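Local coordinates for terminal oxygenase component of carbazole (Janthinobacterium sp., PDB 7BUG), which is the oxygenase component that dioxygenates carbazole at its angular C-9a and adjacent C-1 positions, on the way to 2'-aminobiphenyl-2,3-diol, at residues A[127-135]-A[149-160]. Sequence-based numbering, arbitrary orientation.
Sequences QEAKGCVFI and TPPNFLDDDMEI. With MXE (2-methoxyethanol), chain N.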
loop_
_atom_site.group_PDB
_atom_site.type_symbol
_atom_site.label_atom_id
_atom_site.label_comp_id
_atom_site.label_asym_id
_atom_site.label_seq_id
_atom_site.Cartn_x
_atom_site.Cartn_y
_atom_site.Cartn_z
ATOM N N GLN A 127 -6.399 -35.045 -3.238
ATOM C CA GLN A 127 -5.831 -36.359 -3.651
ATOM C C GLN A 127 -4.321 -36.228 -3.475
ATOM O O GLN A 127 -3.775 -35.150 -3.813
ATOM C CB GLN A 127 -6.199 -36.615 -5.117
ATOM C CG GLN A 127 -5.845 -37.983 -5.667
ATOM C CD GLN A 127 -6.414 -38.121 -7.045
ATOM O OE1 GLN A 127 -7.235 -37.298 -7.488
ATOM N NE2 GLN A 127 -5.987 -39.169 -7.722
ATOM N N GLU A 128 -3.649 -37.294 -3.075
ATOM C CA GLU A 128 -2.172 -37.343 -3.132
ATOM C C GLU A 128 -1.772 -38.271 -4.259
ATOM O O GLU A 128 -2.390 -39.328 -4.385
ATOM C CB GLU A 128 -1.628 -37.935 -1.838
ATOM C CG GLU A 128 -2.117 -37.233 -0.640
ATOM C CD GLU A 128 -1.357 -37.733 0.545
ATOM O OE1 GLU A 128 -1.895 -38.610 1.254
ATOM O OE2 GLU A 128 -0.251 -37.265 0.713
ATOM N N ALA A 129 -0.835 -37.867 -5.097
ATOM C CA ALA A 129 -0.282 -38.705 -6.158
ATOM C C ALA A 129 1.183 -38.345 -6.311
ATOM O O ALA A 129 1.494 -37.152 -6.327
ATOM C CB ALA A 129 -1.016 -38.480 -7.422
ATOM N N LYS A 130 2.048 -39.331 -6.345
ATOM C CA LYS A 130 3.509 -39.123 -6.557
ATOM C C LYS A 130 4.109 -38.222 -5.465
ATOM O O LYS A 130 5.003 -37.439 -5.779
ATOM C CB LYS A 130 3.747 -38.570 -7.966
ATOM C CG LYS A 130 3.246 -39.460 -9.087
ATOM C CD LYS A 130 3.783 -40.875 -8.937
ATOM C CE LYS A 130 3.919 -41.624 -10.237
ATOM N NZ LYS A 130 4.413 -43.003 -10.006
ATOM N N GLY A 131 3.610 -38.324 -4.234
ATOM C CA GLY A 131 4.077 -37.527 -3.099
ATOM C C GLY A 131 3.725 -36.061 -3.236
ATOM O O GLY A 131 4.273 -35.281 -2.478
ATOM N N CYS A 132 2.747 -35.724 -4.099
ATOM C CA CYS A 132 2.261 -34.325 -4.273
ATOM C C CYS A 132 0.807 -34.236 -3.839
ATOM O O CYS A 132 -0.005 -35.155 -4.152
ATOM C CB CYS A 132 2.389 -33.860 -5.712
ATOM S SG CYS A 132 4.080 -34.018 -6.353
ATOM N N VAL A 133 0.448 -33.128 -3.190
ATOM C CA VAL A 133 -0.933 -32.910 -2.714
ATOM C C VAL A 133 -1.649 -32.024 -3.727
ATOM O O VAL A 133 -1.232 -30.862 -3.876
ATOM C CB VAL A 133 -0.942 -32.262 -1.322
ATOM C CG1 VAL A 133 -2.345 -31.901 -0.851
ATOM C CG2 VAL A 133 -0.223 -33.135 -0.309
ATOM N N PHE A 134 -2.735 -32.550 -4.305
ATOM C CA PHE A 134 -3.545 -31.803 -5.298
ATOM C C PHE A 134 -4.899 -31.476 -4.694
ATOM O O PHE A 134 -5.554 -32.376 -4.096
ATOM C CB PHE A 134 -3.742 -32.672 -6.538
ATOM C CG PHE A 134 -2.533 -32.882 -7.387
ATOM C CD1 PHE A 134 -1.619 -33.900 -7.154
ATOM C CD2 PHE A 134 -2.288 -32.016 -8.430
ATOM C CE1 PHE A 134 -0.481 -34.027 -7.955
ATOM C CE2 PHE A 134 -1.199 -32.209 -9.266
ATOM C CZ PHE A 134 -0.318 -33.231 -9.037
ATOM N N ILE A 135 -5.350 -30.243 -4.859
ATOM C CA ILE A 135 -6.707 -29.806 -4.461
ATOM C C ILE A 135 -7.491 -29.507 -5.729
ATOM O O ILE A 135 -6.940 -28.846 -6.607
ATOM C CB ILE A 135 -6.617 -28.574 -3.537
ATOM C CG1 ILE A 135 -5.869 -28.943 -2.260
ATOM C CG2 ILE A 135 -7.987 -27.980 -3.251
ATOM C CD1 ILE A 135 -5.616 -27.792 -1.352
ATOM N N THR A 149 -2.901 -33.200 -15.481
ATOM C CA THR A 149 -1.480 -33.536 -15.257
ATOM C C THR A 149 -0.906 -33.866 -16.610
ATOM O O THR A 149 -1.623 -34.325 -17.508
ATOM C CB THR A 149 -1.254 -34.678 -14.261
ATOM O OG1 THR A 149 -1.964 -35.839 -14.700
ATOM C CG2 THR A 149 -1.725 -34.366 -12.867
ATOM N N PRO A 150 0.376 -33.566 -16.846
ATOM C CA PRO A 150 0.941 -33.831 -18.157
ATOM C C PRO A 150 1.045 -35.330 -18.361
ATOM O O PRO A 150 1.137 -36.095 -17.398
ATOM C CB PRO A 150 2.361 -33.238 -18.065
ATOM C CG PRO A 150 2.232 -32.244 -16.958
ATOM C CD PRO A 150 1.296 -32.866 -15.935
ATOM N N PRO A 151 1.149 -35.771 -19.619
ATOM C CA PRO A 151 1.389 -37.195 -19.871
ATOM C C PRO A 151 2.663 -37.681 -19.145
ATOM O O PRO A 151 3.645 -36.935 -19.055
ATOM C CB PRO A 151 1.572 -37.274 -21.395
ATOM C CG PRO A 151 0.999 -36.003 -21.952
ATOM C CD PRO A 151 1.122 -34.969 -20.843
ATOM N N ASN A 152 2.600 -38.920 -18.636
ATOM C CA ASN A 152 3.687 -39.704 -17.972
ATOM C C ASN A 152 3.843 -39.312 -16.503
ATOM O O ASN A 152 4.505 -40.021 -15.788
ATOM C CB ASN A 152 5.008 -39.678 -18.767
ATOM C CG ASN A 152 4.810 -40.192 -20.190
ATOM O OD1 ASN A 152 4.647 -39.416 -21.122
ATOM N ND2 ASN A 152 4.684 -41.507 -20.343
ATOM N N PHE A 153 3.295 -38.179 -16.037
ATOM C CA PHE A 153 3.475 -37.772 -14.635
ATOM C C PHE A 153 2.967 -38.862 -13.697
ATOM O O PHE A 153 3.635 -39.131 -12.676
ATOM C CB PHE A 153 2.768 -36.459 -14.349
ATOM C CG PHE A 153 2.926 -35.986 -12.928
ATOM C CD1 PHE A 153 4.107 -35.391 -12.536
ATOM C CD2 PHE A 153 1.932 -36.174 -11.979
ATOM C CE1 PHE A 153 4.290 -34.968 -11.229
ATOM C CE2 PHE A 153 2.122 -35.776 -10.670
ATOM C CZ PHE A 153 3.292 -35.122 -10.315
ATOM N N LEU A 154 1.846 -39.506 -14.049
ATOM C CA LEU A 154 1.230 -40.549 -13.186
ATOM C C LEU A 154 1.662 -41.976 -13.589
ATOM O O LEU A 154 1.087 -42.937 -13.044
ATOM C CB LEU A 154 -0.286 -40.392 -13.243
ATOM C CG LEU A 154 -0.829 -39.077 -12.683
ATOM C CD1 LEU A 154 -2.332 -38.978 -12.922
ATOM C CD2 LEU A 154 -0.512 -38.913 -11.207
ATOM N N ASP A 155 2.627 -42.157 -14.478
ATOM C CA ASP A 155 3.120 -43.532 -14.817
ATOM C C ASP A 155 3.450 -44.268 -13.516
ATOM O O ASP A 155 4.120 -43.680 -12.675
ATOM C CB ASP A 155 4.302 -43.494 -15.786
ATOM C CG ASP A 155 3.875 -43.160 -17.199
ATOM O OD1 ASP A 155 2.654 -43.015 -17.406
ATOM O OD2 ASP A 155 4.769 -43.002 -18.064
ATOM N N ASP A 156 3.112 -45.564 -13.414
ATOM C CA ASP A 156 3.400 -46.387 -12.217
ATOM C C ASP A 156 4.872 -46.208 -11.799
ATOM O O ASP A 156 5.131 -46.144 -10.583
ATOM C CB ASP A 156 3.084 -47.868 -12.474
ATOM C CG ASP A 156 3.331 -48.766 -11.268
ATOM O OD1 ASP A 156 2.825 -48.419 -10.172
ATOM O OD2 ASP A 156 4.073 -49.788 -11.411
ATOM N N ASP A 157 5.811 -46.241 -12.739
ATOM C CA ASP A 157 7.260 -46.347 -12.406
ATOM C C ASP A 157 7.917 -44.959 -12.314
ATOM O O ASP A 157 9.072 -44.873 -11.916
ATOM C CB ASP A 157 8.009 -47.263 -13.388
ATOM C CG ASP A 157 8.147 -46.738 -14.804
ATOM O OD1 ASP A 157 7.320 -45.857 -15.210
ATOM O OD2 ASP A 157 9.105 -47.200 -15.507
ATOM N N MET A 158 7.176 -43.893 -12.586
ATOM C CA MET A 158 7.747 -42.522 -12.549
ATOM C C MET A 158 7.910 -42.059 -11.098
ATOM O O MET A 158 6.924 -42.036 -10.334
ATOM C CB MET A 158 6.840 -41.566 -13.321
ATOM C CG MET A 158 7.441 -40.173 -13.438
ATOM S SD MET A 158 8.828 -40.103 -14.585
ATOM C CE MET A 158 8.072 -40.492 -16.162
ATOM N N GLU A 159 9.155 -41.838 -10.668
ATOM C CA GLU A 159 9.473 -41.306 -9.326
ATOM C C GLU A 159 9.576 -39.785 -9.453
ATOM O O GLU A 159 10.297 -39.285 -10.374
ATOM C CB GLU A 159 10.732 -41.938 -8.735
ATOM C CG GLU A 159 10.513 -43.394 -8.359
ATOM C CD GLU A 159 9.356 -43.644 -7.397
ATOM O OE1 GLU A 159 9.234 -42.909 -6.385
ATOM O OE2 GLU A 159 8.594 -44.623 -7.643
ATOM N N ILE A 160 8.817 -39.126 -8.608
ATOM C CA ILE A 160 8.724 -37.649 -8.608
ATOM C C ILE A 160 9.396 -37.111 -7.356
ATOM O O ILE A 160 9.099 -37.553 -6.243
ATOM C CB ILE A 160 7.258 -37.235 -8.705
ATOM C CG1 ILE A 160 6.622 -37.606 -10.054
ATOM C CG2 ILE A 160 7.130 -35.760 -8.383
ATOM C CD1 ILE A 160 7.268 -37.019 -11.289
HETATM O O1 MXE N . -6.299 -39.884 -12.880
HETATM C C1 MXE N . -6.695 -40.776 -11.854
HETATM C C2 MXE N . -8.064 -40.475 -11.270
HETATM O O2 MXE N . -7.864 -39.799 -10.031
HETATM C C3 MXE N . -8.538 -38.653 -9.651
HETATM O O HOH W 1 7.326 -36.366 -4.528
#
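The side chains of Phe134 and Phe153 come from opposite directions: Phe153 CE2 lies at the edge of the Phe134 ring, 3.9 Å from Phe134 CZ. Phe134 CZ and Lys130 CG meet the Phe153 ring obliquely; Cys132 SG sits at its edge, 4.2 Å from Phe153 CZ, a compact filler between this ring and Ile160 CG2. Thr149 CG2 meets the Phe134 ring obliquely, and Ala129 CB packs on Leu154 CD2. Lysine suits position 130 because its methylenes pack on Ile160, crossing it at about a right angle, and its ammonium reaches backbone carbonyls. A bend at chi2 (-52°) carries Lys130 past Phe153 O, buried without a partner, to the turn 155-158 that starts strand 158-167. In the conformer described, NZ donates to Met158 O at 2.7 Å, in the carbonyl plane on a lone pair, and to Asp155 O at 2.8 Å, tilted 24° from that carbonyl plane; Met158 N, closing the turn, reaches Asp155 O from the opposite face. A water bridges Lys130 O and Ile160 O. Gln127 NE2 donates to O2 of 2-methoxyethanol, which Ala146 N also holds; a leucine here would probably leave O2 without the side-chain N-H of Gln127. The type I' turn 129-132 joins strands 123-129 and 132-137 of the Rieske domain's antiparallel sheet, while Phe153 meets Trp285 and Phe283 edge-to-face on the seven-stranded sheet of the Bet v 1-like catalytic domain, bordered by strand 158-167.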